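Long-range contacts in uncharacterized protein (Eubacterium siraeum, PDB 4OBM), which is of unknown function but belongs to the LytR-CpsA-Psr family, whose members are thought to attach glycopolymers to the bacterial cell wall: residues 56-65 and 84-92; 162-171 and 230-238. All coordinates share one frame; numbering follows the deposited sequence.

Both contacts reach the six-stranded mixed sheet near its 228-230 edge, on opposite faces, and run on to the outer strands of a small three-stranded sheet. In contact 1 (56-65 and 84-92) the end of strand 52-58 and the residues just after strand 62-63 pack on helix 70-90; in contact 2 (162-171 and 230-238) helix 164-181 lies along the connection between strands 228-230 and 235-238. Their centres are about 12 Å apart and they meet where Pro57 touches Cys166 and Pro233. Contact 1 is the more buried, aromatic and aliphatic inside with a lysine at its margin. Contact 2 is partly exposed: aliphatic in the middle, with an exposed phenylalanine at one end and a glutamate-lysine pair at the other.

Contact 1 (56-65 and 84-92); sequences MPYLPNAVID and KLLSSKTGL
Leu86 lays its CD2 methyl over one face of the Tyr58 ring, 3.9 Å from the ring centroid and 27° off the ring normal. The leucine and tyrosine side chains lie alongside one another, pointing opposite ways, which brings the methyl above the hydroxyl end of the ring, 3.6 Å from Tyr58 CZ. One helical turn on, Thr90 CG2 meets the phenol head-on, 3.9 Å from Tyr58 OH. The same Leu86 CD2 also packs 3.6 Å from Ile64 CD1, the two chains running roughly perpendicular. Ile64 CG1 stands between its backbone N and carbonyl carbon (chi1 63°), and from there CD1 reaches on to Leu85 CB. At the margin, Lys89 bends at chi2 (-78°) and carries its chain along the carbonyl of Ile64, where NZ makes a weak hydrogen bond of 3.3 Å to Ile64 O. Trp249 of helix 246-256 also touches Tyr58, Ile64 and Lys89, bringing a second helix to the contact. Replacing Tyr58 with an alanine is likely to leave Leu86 CD2 and Thr90 CG2 without the ring and phenol they pack on, and open a gap between strand 52-58 and helix 70-90. With apolar groups filling the interior and a single weak polar bond at the edge of the contact, segment 56-65 and the helix are held together mainly by burial of hydrophobic surface.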
HETATM    1  N   MSE A  56       1.872  -1.932   4.623  1.00 18.71           N
HETATM    2  CA  MSE A  56       1.652  -1.526   6.016  1.00 16.17           C
HETATM    3  C   MSE A  56       0.550  -0.512   6.080  1.00 21.90           C
HETATM    4  O   MSE A  56       0.812   0.651   5.785  1.00 22.00           O
HETATM    5  CB  MSE A  56       2.917  -0.962   6.690  1.00 16.48           C
HETATM    6  CG  MSE A  56       3.762  -2.048   7.233  1.00 22.97           C
HETATM    7 SE   MSE A  56       5.307  -1.412   8.133  0.75 27.39          SE
HETATM    8  CE  MSE A  56       4.579  -0.650   9.635  1.00 25.01           C
ATOM      9  N   PRO A  57      -0.666  -0.908   6.494  1.00 20.81           N
ATOM     10  CA  PRO A  57      -1.748   0.070   6.588  1.00 21.24           C
ATOM     11  C   PRO A  57      -1.759   0.740   7.970  1.00 27.03           C
ATOM     12  O   PRO A  57      -1.210   0.219   8.936  1.00 28.58           O
ATOM     13  CB  PRO A  57      -3.000  -0.784   6.341  1.00 22.55           C
ATOM     14  CG  PRO A  57      -2.639  -2.118   6.919  1.00 26.99           C
ATOM     15  CD  PRO A  57      -1.130  -2.254   6.915  1.00 22.95           C
ATOM     16  N   TYR A  58      -2.363   1.911   8.044  1.00 22.81           N
ATOM     17  CA  TYR A  58      -2.455   2.728   9.255  1.00 22.62           C
ATOM     18  C   TYR A  58      -3.831   3.327   9.336  1.00 25.95           C
ATOM     19  O   TYR A  58      -4.332   3.784   8.309  1.00 25.77           O
ATOM     20  CB  TYR A  58      -1.414   3.874   9.205  1.00 22.87           C
ATOM     21  CG  TYR A  58       0.021   3.411   9.242  1.00 23.37           C
ATOM     22  CD1 TYR A  58       0.707   3.107   8.071  1.00 23.69           C
ATOM     23  CD2 TYR A  58       0.723   3.354  10.443  1.00 25.06           C
ATOM     24  CE1 TYR A  58       2.020   2.642   8.104  1.00 21.52           C
ATOM     25  CE2 TYR A  58       2.053   2.942  10.481  1.00 26.11           C
ATOM     26  CZ  TYR A  58       2.691   2.569   9.309  1.00 27.11           C
ATOM     27  OH  TYR A  58       4.020   2.238   9.337  1.00 26.29           O
ATOM     28  N   LEU A  59      -4.427   3.387  10.551  1.00 21.87           N
ATOM     29  CA  LEU A  59      -5.747   3.998  10.744  1.00 19.41           C
ATOM     30  C   LEU A  59      -5.623   5.496  10.572  1.00 22.91           C
ATOM     31  O   LEU A  59      -4.559   6.030  10.883  1.00 22.71           O
ATOM     32  CB  LEU A  59      -6.338   3.666  12.128  1.00 18.99           C
ATOM     33  CG  LEU A  59      -6.952   2.278  12.343  1.00 22.44           C
ATOM     34  CD1 LEU A  59      -7.261   2.073  13.832  1.00 22.30           C
ATOM     35  CD2 LEU A  59      -8.216   2.079  11.509  1.00 24.06           C
ATOM     36  N   PRO A  60      -6.652   6.211  10.059  1.00 19.21           N
ATOM     37  CA  PRO A  60      -6.521   7.671   9.919  1.00 18.80           C
ATOM     38  C   PRO A  60      -6.280   8.398  11.245  1.00 25.46           C
ATOM     39  O   PRO A  60      -5.595   9.444  11.273  1.00 26.27           O
ATOM     40  CB  PRO A  60      -7.859   8.094   9.308  1.00 19.96           C
ATOM     41  CG  PRO A  60      -8.782   6.988   9.611  1.00 24.24           C
ATOM     42  CD  PRO A  60      -7.979   5.744   9.608  1.00 19.84           C
ATOM     43  N   ASN A  61      -6.808   7.832  12.349  1.00 22.00           N
ATOM     44  CA  ASN A  61      -6.667   8.412  13.676  1.00 23.07           C
ATOM     45  C   ASN A  61      -5.440   7.834  14.383  1.00 27.64           C
ATOM     46  O   ASN A  61      -5.312   7.964  15.602  1.00 28.23           O
ATOM     47  CB  ASN A  61      -7.943   8.221  14.508  1.00 20.40           C
ATOM     48  CG  ASN A  61      -8.337   6.771  14.722  1.00 35.51           C
ATOM     49  OD1 ASN A  61      -8.045   5.868  13.908  1.00 30.29           O
ATOM     50  ND2 ASN A  61      -9.054   6.527  15.799  1.00 18.15           N
ATOM     51  N   ALA A  62      -4.512   7.242  13.622  1.00 24.57           N
ATOM     52  CA  ALA A  62      -3.298   6.704  14.238  1.00 25.67           C
ATOM     53  C   ALA A  62      -2.340   7.832  14.646  1.00 32.99           C
ATOM     54  O   ALA A  62      -2.092   8.745  13.853  1.00 31.89           O
ATOM     55  CB  ALA A  62      -2.601   5.739  13.295  1.00 25.63           C
ATOM     56  N   VAL A  63      -1.833   7.773  15.894  1.00 31.60           N
ATOM     57  CA  VAL A  63      -0.843   8.704  16.450  1.00 33.05           C
ATOM     58  C   VAL A  63       0.511   7.942  16.414  1.00 42.66           C
ATOM     59  O   VAL A  63       0.651   6.904  17.066  1.00 42.23           O
ATOM     60  CB  VAL A  63      -1.246   9.227  17.879  1.00 36.43           C
ATOM     61  CG1 VAL A  63      -0.172  10.128  18.479  1.00 36.67           C
ATOM     62  CG2 VAL A  63      -2.589   9.956  17.853  1.00 35.65           C
ATOM     63  N   ILE A  64       1.482   8.435  15.619  1.00 43.28           N
ATOM     64  CA  ILE A  64       2.786   7.770  15.439  1.00 44.86           C
ATOM     65  C   ILE A  64       3.969   8.602  15.978  1.00 52.44           C
ATOM     66  O   ILE A  64       5.115   8.184  15.803  1.00 52.05           O
ATOM     67  CB  ILE A  64       3.022   7.414  13.928  1.00 47.42           C
ATOM     68  CG1 ILE A  64       3.091   8.673  13.033  1.00 48.06           C
ATOM     69  CG2 ILE A  64       1.995   6.402  13.405  1.00 47.22           C
ATOM     70  CD1 ILE A  64       3.984   8.543  11.857  1.00 56.09           C
ATOM     71  N   ASP A  65       3.707   9.765  16.608  1.00 52.11           N
ATOM     72  CA  ASP A  65       4.767  10.666  17.079  1.00 53.94           C
ATOM     73  C   ASP A  65       4.503  11.267  18.477  1.00 58.13           C
ATOM     74  O   ASP A  65       5.373  11.945  19.028  1.00 59.39           O
ATOM     75  CB  ASP A  65       4.971  11.810  16.051  1.00 56.08           C
ATOM     76  CG  ASP A  65       3.746  12.672  15.709  1.00 68.35           C
ATOM     77  OD1 ASP A  65       2.604  12.121  15.678  1.00 67.87           O
ATOM     78  OD2 ASP A  65       3.932  13.879  15.406  1.00 71.48           O
ATOM     79  N   LYS A  84       7.637  11.262   5.970  1.00 31.64           N
ATOM     80  CA  LYS A  84       8.835  11.655   6.748  1.00 32.01           C
ATOM     81  C   LYS A  84       8.758  11.067   8.161  1.00 35.35           C
ATOM     82  O   LYS A  84       9.720  10.451   8.628  1.00 34.17           O
ATOM     83  CB  LYS A  84       8.950  13.188   6.800  1.00 34.36           C
ATOM     84  CG  LYS A  84      10.142  13.739   7.557  1.00 47.40           C
ATOM     85  CD  LYS A  84      10.100  15.261   7.554  1.00 58.88           C
ATOM     86  CE  LYS A  84      11.094  15.884   8.501  1.00 68.89           C
ATOM     87  NZ  LYS A  84      10.893  17.356   8.590  1.00 75.53           N
ATOM     88  N   LEU A  85       7.600  11.222   8.816  1.00 32.99           N
ATOM     89  CA  LEU A  85       7.382  10.700  10.176  1.00 34.57           C
ATOM     90  C   LEU A  85       7.406   9.165  10.183  1.00 35.48           C
ATOM     91  O   LEU A  85       8.020   8.567  11.070  1.00 35.26           O
ATOM     92  CB  LEU A  85       6.078  11.245  10.784  1.00 35.01           C
ATOM     93  CG  LEU A  85       6.033  12.766  11.019  1.00 41.35           C
ATOM     94  CD1 LEU A  85       4.628  13.235  11.282  1.00 41.49           C
ATOM     95  CD2 LEU A  85       6.973  13.203  12.155  1.00 45.82           C
ATOM     96  N   LEU A  86       6.837   8.547   9.140  1.00 30.26           N
ATOM     97  CA  LEU A  86       6.843   7.096   8.962  1.00 29.09           C
ATOM     98  C   LEU A  86       8.258   6.599   8.679  1.00 31.61           C
ATOM     99  O   LEU A  86       8.618   5.531   9.162  1.00 30.50           O
ATOM    100  CB  LEU A  86       5.883   6.656   7.845  1.00 27.58           C
ATOM    101  CG  LEU A  86       4.387   6.692   8.177  1.00 31.20           C
ATOM    102  CD1 LEU A  86       3.573   6.224   6.998  1.00 30.58           C
ATOM    103  CD2 LEU A  86       4.055   5.866   9.409  1.00 30.75           C
ATOM    104  N   SER A  87       9.059   7.382   7.919  1.00 28.79           N
ATOM    105  CA  SER A  87      10.457   7.045   7.614  1.00 29.52           C
ATOM    106  C   SER A  87      11.297   6.954   8.896  1.00 35.58           C
ATOM    107  O   SER A  87      12.020   5.975   9.083  1.00 36.28           O
ATOM    108  CB  SER A  87      11.068   8.058   6.651  1.00 31.85           C
ATOM    109  OG  SER A  87      10.561   7.875   5.339  1.00 38.04           O
ATOM    110  N   SER A  88      11.178   7.960   9.784  1.00 33.04           N
ATOM    111  CA  SER A  88      11.897   8.014  11.062  1.00 34.36           C
ATOM    112  C   SER A  88      11.550   6.832  11.989  1.00 38.59           C
ATOM    113  O   SER A  88      12.424   6.346  12.699  1.00 40.03           O
ATOM    114  CB  SER A  88      11.586   9.325  11.784  1.00 38.10           C
ATOM    115  OG  SER A  88      10.268   9.330  12.316  1.00 46.54           O
ATOM    116  N   LYS A  89      10.275   6.403  12.006  1.00 34.42           N
ATOM    117  CA  LYS A  89       9.796   5.341  12.904  1.00 34.24           C
ATOM    118  C   LYS A  89      10.042   3.918  12.388  1.00 37.40           C
ATOM    119  O   LYS A  89      10.072   2.996  13.203  1.00 37.32           O
ATOM    120  CB  LYS A  89       8.286   5.522  13.188  1.00 35.91           C
ATOM    121  CG  LYS A  89       7.944   6.724  14.073  1.00 44.02           C
ATOM    122  CD  LYS A  89       8.213   6.467  15.562  1.00 55.81           C
ATOM    123  CE  LYS A  89       8.480   7.751  16.314  1.00 73.14           C
ATOM    124  NZ  LYS A  89       7.790   7.792  17.634  1.00 86.50           N
ATOM    125  N   THR A  90      10.200   3.726  11.056  1.00 33.99           N
ATOM    126  CA  THR A  90      10.355   2.395  10.449  1.00 33.23           C
ATOM    127  C   THR A  90      11.758   2.062   9.915  1.00 37.56           C
ATOM    128  O   THR A  90      12.016   0.899   9.595  1.00 37.07           O
ATOM    129  CB  THR A  90       9.369   2.240   9.274  1.00 41.68           C
ATOM    130  OG1 THR A  90       9.626   3.263   8.310  1.00 42.06           O
ATOM    131  CG2 THR A  90       7.893   2.263   9.713  1.00 38.45           C
ATOM    132  N   GLY A  91      12.620   3.069   9.757  1.00 34.56           N
ATOM    133  CA  GLY A  91      13.952   2.897   9.178  1.00 33.72           C
ATOM    134  C   GLY A  91      13.908   2.863   7.660  1.00 34.97           C
ATOM    135  O   GLY A  91      14.918   2.586   7.005  1.00 33.60           O
ATOM    136  N   LEU A  92      12.706   3.139   7.093  1.00 28.44           N
ATOM    137  CA  LEU A  92      12.468   3.197   5.658  1.00 27.22           C
ATOM    138  C   LEU A  92      12.846   4.554   5.136  1.00 32.74           C
ATOM    139  O   LEU A  92      12.928   5.508   5.913  1.00 33.32           O
ATOM    140  CB  LEU A  92      10.982   2.922   5.325  1.00 26.12           C
ATOM    141  CG  LEU A  92      10.411   1.512   5.566  1.00 30.36           C
ATOM    142  CD1 LEU A  92       8.909   1.512   5.370  1.00 30.08           C
ATOM    143  CD2 LEU A  92      11.054   0.482   4.646  1.00 32.30           C
TER

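Contact 2 (162-171 and 230-238)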
ATOM      1  N   GLU A 162     -10.669  -2.795  15.837  1.00 39.21           N
ATOM      2  CA  GLU A 162     -10.374  -1.468  15.278  1.00 38.48           C
ATOM      3  C   GLU A 162      -9.394  -1.551  14.092  1.00 37.52           C
ATOM      4  O   GLU A 162      -9.403  -0.660  13.248  1.00 34.95           O
ATOM      5  CB  GLU A 162      -9.842  -0.498  16.348  1.00 40.90           C
ATOM      6  CG  GLU A 162     -10.615   0.817  16.354  1.00 55.56           C
ATOM      7  CD  GLU A 162      -9.972   2.004  17.054  1.00 81.90           C
ATOM      8  OE1 GLU A 162     -10.080   3.134  16.520  1.00 66.09           O
ATOM      9  OE2 GLU A 162      -9.383   1.812  18.143  1.00 80.78           O
ATOM     10  N   LEU A 163      -8.594  -2.645  14.014  1.00 32.52           N
ATOM     11  CA  LEU A 163      -7.622  -2.869  12.943  1.00 30.37           C
ATOM     12  C   LEU A 163      -8.204  -3.630  11.751  1.00 32.69           C
ATOM     13  O   LEU A 163      -7.541  -3.717  10.723  1.00 31.58           O
ATOM     14  CB  LEU A 163      -6.393  -3.623  13.477  1.00 30.25           C
ATOM     15  CG  LEU A 163      -5.476  -2.840  14.402  1.00 33.92           C
ATOM     16  CD1 LEU A 163      -4.392  -3.753  14.965  1.00 33.14           C
ATOM     17  CD2 LEU A 163      -4.852  -1.630  13.668  1.00 34.71           C
ATOM     18  N   TYR A 164      -9.429  -4.173  11.869  1.00 29.70           N
ATOM     19  CA  TYR A 164     -10.077  -4.930  10.789  1.00 28.78           C
ATOM     20  C   TYR A 164     -10.120  -4.173   9.434  1.00 31.24           C
ATOM     21  O   TYR A 164      -9.797  -4.821   8.432  1.00 30.61           O
ATOM     22  CB  TYR A 164     -11.490  -5.405  11.171  1.00 30.06           C
ATOM     23  CG  TYR A 164     -12.005  -6.435  10.193  1.00 30.99           C
ATOM     24  CD1 TYR A 164     -11.600  -7.766  10.277  1.00 33.15           C
ATOM     25  CD2 TYR A 164     -12.818  -6.066   9.124  1.00 30.65           C
ATOM     26  CE1 TYR A 164     -11.992  -8.705   9.327  1.00 34.00           C
ATOM     27  CE2 TYR A 164     -13.232  -7.001   8.177  1.00 31.71           C
ATOM     28  CZ  TYR A 164     -12.813  -8.319   8.281  1.00 38.89           C
ATOM     29  OH  TYR A 164     -13.215  -9.254   7.365  1.00 39.58           O
ATOM     30  N   PRO A 165     -10.462  -2.853   9.327  1.00 28.46           N
ATOM     31  CA  PRO A 165     -10.447  -2.206   7.992  1.00 27.90           C
ATOM     32  C   PRO A 165      -9.039  -2.211   7.359  1.00 31.70           C
ATOM     33  O   PRO A 165      -8.917  -2.313   6.140  1.00 30.01           O
ATOM     34  CB  PRO A 165     -10.937  -0.785   8.275  1.00 29.46           C
ATOM     35  CG  PRO A 165     -11.650  -0.876   9.588  1.00 34.39           C
ATOM     36  CD  PRO A 165     -10.894  -1.895  10.369  1.00 30.19           C
ATOM     37  N   CYS A 166      -7.987  -2.163   8.205  1.00 28.16           N
ATOM     38  CA  CYS A 166      -6.573  -2.218   7.821  1.00 28.17           C
ATOM     39  C   CYS A 166      -6.219  -3.614   7.328  1.00 30.54           C
ATOM     40  O   CYS A 166      -5.527  -3.750   6.322  1.00 29.73           O
ATOM     41  CB  CYS A 166      -5.684  -1.812   8.994  1.00 28.84           C
ATOM     42  SG  CYS A 166      -5.814  -0.069   9.448  1.00 33.10           S
ATOM     43  N   LYS A 167      -6.667  -4.642   8.076  1.00 27.06           N
ATOM     44  CA  LYS A 167      -6.462  -6.059   7.803  1.00 26.18           C
ATOM     45  C   LYS A 167      -7.130  -6.429   6.485  1.00 28.76           C
ATOM     46  O   LYS A 167      -6.520  -7.106   5.670  1.00 28.50           O
ATOM     47  CB  LYS A 167      -6.994  -6.922   8.967  1.00 28.36           C
ATOM     48  CG  LYS A 167      -6.100  -6.875  10.185  1.00 29.03           C
ATOM     49  CD  LYS A 167      -6.787  -7.332  11.458  1.00 33.35           C
ATOM     50  CE  LYS A 167      -5.819  -7.295  12.623  1.00 36.35           C
ATOM     51  NZ  LYS A 167      -6.371  -7.975  13.830  1.00 44.83           N
ATOM     52  N   LEU A 168      -8.357  -5.930   6.256  1.00 25.68           N
ATOM     53  CA  LEU A 168      -9.119  -6.168   5.030  1.00 25.21           C
ATOM     54  C   LEU A 168      -8.416  -5.502   3.857  1.00 28.39           C
ATOM     55  O   LEU A 168      -8.176  -6.155   2.841  1.00 27.98           O
ATOM     56  CB  LEU A 168     -10.572  -5.632   5.196  1.00 25.29           C
ATOM     57  CG  LEU A 168     -11.659  -6.030   4.180  1.00 29.50           C
ATOM     58  CD1 LEU A 168     -11.713  -5.079   2.994  1.00 29.40           C
ATOM     59  CD2 LEU A 168     -11.612  -7.528   3.819  1.00 30.39           C
ATOM     60  N   ASN A 169      -8.035  -4.213   4.015  1.00 24.35           N
ATOM     61  CA  ASN A 169      -7.339  -3.485   2.972  1.00 23.53           C
ATOM     62  C   ASN A 169      -5.996  -4.153   2.629  1.00 28.45           C
ATOM     63  O   ASN A 169      -5.722  -4.370   1.442  1.00 27.69           O
ATOM     64  CB  ASN A 169      -7.166  -2.026   3.376  1.00 24.90           C
ATOM     65  CG  ASN A 169      -8.346  -1.151   3.011  1.00 34.63           C
ATOM     66  OD1 ASN A 169      -8.207  -0.199   2.253  1.00 33.03           O
ATOM     67  ND2 ASN A 169      -9.549  -1.482   3.481  1.00 17.89           N
ATOM     68  N   ALA A 170      -5.193  -4.547   3.649  1.00 25.49           N
ATOM     69  CA  ALA A 170      -3.906  -5.222   3.410  1.00 25.63           C
ATOM     70  C   ALA A 170      -4.071  -6.486   2.536  1.00 30.81           C
ATOM     71  O   ALA A 170      -3.383  -6.633   1.527  1.00 31.57           O
ATOM     72  CB  ALA A 170      -3.248  -5.583   4.738  1.00 26.48           C
ATOM     73  N   THR A 171      -5.030  -7.343   2.909  1.00 26.83           N
ATOM     74  CA  THR A 171      -5.363  -8.627   2.315  1.00 26.55           C
ATOM     75  C   THR A 171      -5.917  -8.462   0.900  1.00 29.22           C
ATOM     76  O   THR A 171      -5.449  -9.136  -0.005  1.00 29.39           O
ATOM     77  CB  THR A 171      -6.387  -9.325   3.246  1.00 36.26           C
ATOM     78  OG1 THR A 171      -5.784  -9.522   4.523  1.00 38.10           O
ATOM     79  CG2 THR A 171      -6.872 -10.655   2.705  1.00 38.29           C
ATOM     80  N   PHE A 230       2.356  -8.451   4.404  1.00 32.70           N
ATOM     81  CA  PHE A 230       1.864  -7.296   5.122  1.00 32.57           C
ATOM     82  C   PHE A 230       2.132  -7.438   6.599  1.00 36.99           C
ATOM     83  O   PHE A 230       2.181  -8.547   7.128  1.00 37.67           O
ATOM     84  CB  PHE A 230       0.363  -7.014   4.848  1.00 33.84           C
ATOM     85  CG  PHE A 230      -0.642  -7.991   5.405  1.00 35.58           C
ATOM     86  CD1 PHE A 230      -1.054  -7.908   6.730  1.00 39.37           C
ATOM     87  CD2 PHE A 230      -1.253  -8.928   4.583  1.00 38.03           C
ATOM     88  CE1 PHE A 230      -2.009  -8.797   7.243  1.00 41.19           C
ATOM     89  CE2 PHE A 230      -2.204  -9.820   5.091  1.00 41.62           C
ATOM     90  CZ  PHE A 230      -2.581  -9.748   6.418  1.00 40.26           C
ATOM     91  N   TYR A 231       2.309  -6.292   7.249  1.00 33.25           N
ATOM     92  CA  TYR A 231       2.438  -6.121   8.687  1.00 32.82           C
ATOM     93  C   TYR A 231       1.364  -5.110   9.130  1.00 35.85           C
ATOM     94  O   TYR A 231       1.155  -4.098   8.450  1.00 32.90           O
ATOM     95  CB  TYR A 231       3.853  -5.668   9.102  1.00 34.25           C
ATOM     96  CG  TYR A 231       3.928  -5.442  10.592  1.00 36.34           C
ATOM     97  CD1 TYR A 231       3.926  -6.516  11.476  1.00 39.38           C
ATOM     98  CD2 TYR A 231       3.833  -4.161  11.127  1.00 36.64           C
ATOM     99  CE1 TYR A 231       3.863  -6.320  12.851  1.00 41.50           C
ATOM    100  CE2 TYR A 231       3.767  -3.953  12.502  1.00 38.12           C
ATOM    101  CZ  TYR A 231       3.791  -5.038  13.361  1.00 45.74           C
ATOM    102  OH  TYR A 231       3.752  -4.858  14.716  1.00 47.12           O
ATOM    103  N   ILE A 232       0.687  -5.380  10.261  1.00 33.83           N
ATOM    104  CA  ILE A 232      -0.345  -4.462  10.745  1.00 32.64           C
ATOM    105  C   ILE A 232       0.155  -3.749  12.020  1.00 37.64           C
ATOM    106  O   ILE A 232       0.183  -4.340  13.095  1.00 38.23           O
ATOM    107  CB  ILE A 232      -1.738  -5.124  10.936  1.00 34.87           C
ATOM    108  CG1 ILE A 232      -2.137  -6.036   9.735  1.00 34.49           C
ATOM    109  CG2 ILE A 232      -2.835  -4.084  11.295  1.00 34.24           C
ATOM    110  CD1 ILE A 232      -2.890  -5.368   8.545  1.00 36.53           C
ATOM    111  N   PRO A 233       0.520  -2.453  11.899  1.00 34.67           N
ATOM    112  CA  PRO A 233       0.926  -1.679  13.087  1.00 34.93           C
ATOM    113  C   PRO A 233      -0.195  -1.635  14.141  1.00 35.76           C
ATOM    114  O   PRO A 233      -1.345  -1.287  13.835  1.00 33.28           O
ATOM    115  CB  PRO A 233       1.254  -0.289  12.512  1.00 36.48           C
ATOM    116  CG  PRO A 233       1.421  -0.499  11.047  1.00 40.37           C
ATOM    117  CD  PRO A 233       0.520  -1.615  10.682  1.00 35.76           C
ATOM    118  N   TYR A 234       0.118  -2.068  15.369  1.00 31.87           N
ATOM    119  CA  TYR A 234      -0.905  -2.156  16.413  1.00 31.59           C
ATOM    120  C   TYR A 234      -0.716  -1.112  17.506  1.00 36.96           C
ATOM    121  O   TYR A 234       0.382  -0.584  17.691  1.00 37.00           O
ATOM    122  CB  TYR A 234      -0.950  -3.574  17.021  1.00 32.48           C
ATOM    123  CG  TYR A 234       0.311  -3.976  17.758  1.00 33.54           C
ATOM    124  CD1 TYR A 234       0.493  -3.652  19.100  1.00 35.00           C
ATOM    125  CD2 TYR A 234       1.316  -4.699  17.119  1.00 34.51           C
ATOM    126  CE1 TYR A 234       1.661  -4.005  19.778  1.00 35.38           C
ATOM    127  CE2 TYR A 234       2.473  -5.086  17.798  1.00 36.29           C
ATOM    128  CZ  TYR A 234       2.643  -4.731  19.126  1.00 41.28           C
ATOM    129  OH  TYR A 234       3.785  -5.098  19.790  1.00 47.35           O
ATOM    130  N   GLY A 235      -1.778  -0.869  18.257  1.00 34.68           N
ATOM    131  CA  GLY A 235      -1.733   0.104  19.338  1.00 35.65           C
ATOM    132  C   GLY A 235      -2.915   0.073  20.274  1.00 40.40           C
ATOM    133  O   GLY A 235      -3.502  -0.985  20.518  1.00 40.53           O
ATOM    134  N   ASP A 236      -3.250   1.234  20.839  1.00 37.10           N
ATOM    135  CA  ASP A 236      -4.339   1.306  21.801  1.00 37.65           C
ATOM    136  C   ASP A 236      -5.187   2.550  21.594  1.00 41.45           C
ATOM    137  O   ASP A 236      -4.688   3.591  21.165  1.00 40.22           O
ATOM    138  CB  ASP A 236      -3.782   1.280  23.240  1.00 40.67           C
ATOM    139  CG  ASP A 236      -2.934   0.057  23.561  1.00 50.94           C
ATOM    140  OD1 ASP A 236      -3.515  -1.008  23.863  1.00 50.42           O
ATOM    141  OD2 ASP A 236      -1.687   0.160  23.484  1.00 58.36           O
ATOM    142  N   LYS A 237      -6.475   2.431  21.924  1.00 39.40           N
ATOM    143  CA  LYS A 237      -7.457   3.511  21.877  1.00 39.35           C
ATOM    144  C   LYS A 237      -7.148   4.504  22.976  1.00 45.02           C
ATOM    145  O   LYS A 237      -6.840   4.103  24.100  1.00 47.29           O
ATOM    146  CB  LYS A 237      -8.873   2.943  22.051  1.00 41.53           C
ATOM    147  CG  LYS A 237      -9.971   3.835  21.495  1.00 59.48           C
ATOM    148  CD  LYS A 237     -11.367   3.282  21.793  1.00 67.64           C
ATOM    149  CE  LYS A 237     -11.839   2.293  20.755  1.00 76.11           C
ATOM    150  NZ  LYS A 237     -13.176   1.746  21.085  1.00 86.12           N
ATOM    151  N   SER A 238      -7.187   5.790  22.642  1.00 40.64           N
ATOM    152  CA  SER A 238      -6.961   6.896  23.565  1.00 40.79           C
ATOM    153  C   SER A 238      -7.828   8.054  23.102  1.00 43.66           C
ATOM    154  O   SER A 238      -7.447   8.805  22.207  1.00 42.22           O
ATOM    155  CB  SER A 238      -5.485   7.263  23.623  1.00 43.67           C
ATOM    156  OG  SER A 238      -5.275   8.339  24.522  1.00 55.78           O
TER
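The backbones pass in opposite senses, Leu163 facing Tyr234, Lys167 facing Ile232 and Ala170 facing Phe230, and they draw closer toward Phe230, where its CA comes within 6.4 Å of Ala170 CA. Ile232 fills the middle. Its CG2 branch, anti to the backbone N (chi1 -45°), packs 4.0 Å from Leu163 CD2, while the CG1 branch carries CD1 against the helix, 3.7 Å from Lys167 CA and 3.8 Å from Ala170 CB. Leu163 forks over the extended chain: CD1 rests on Tyr234 CB, and CD2 on the carbonyl oxygen of Pro233. Lys167 lays its aliphatic stem across Ile232, while Lys167 NZ makes a salt bridge to Asp161. Cys166 and Ile232 both touch Pro57, so helix 164-181 covers one face of the six-stranded sheet at its edge; helices 70-90 and 246-256 flank the other face, giving the layered alpha-beta-alpha arrangement of this LytR-CpsA-Psr family protein. At the end of strand 228-230, Ala170 CB sits over one face of the Phe230 ring in a CH-pi contact, 3.9 Å from the centroid and 21° off the normal. Thr171 OG1 approaches the same ring obliquely, 3.6 Å from Phe230 CE2, and is fixed by a hydrogen bond to Lys167 O. At the other end Glu162 OE2 leans on Lys237 CE at 3.6 Å; the ammonium lies farther off, 4.8 Å from OE2 to NZ, probably a loose electrostatic attraction.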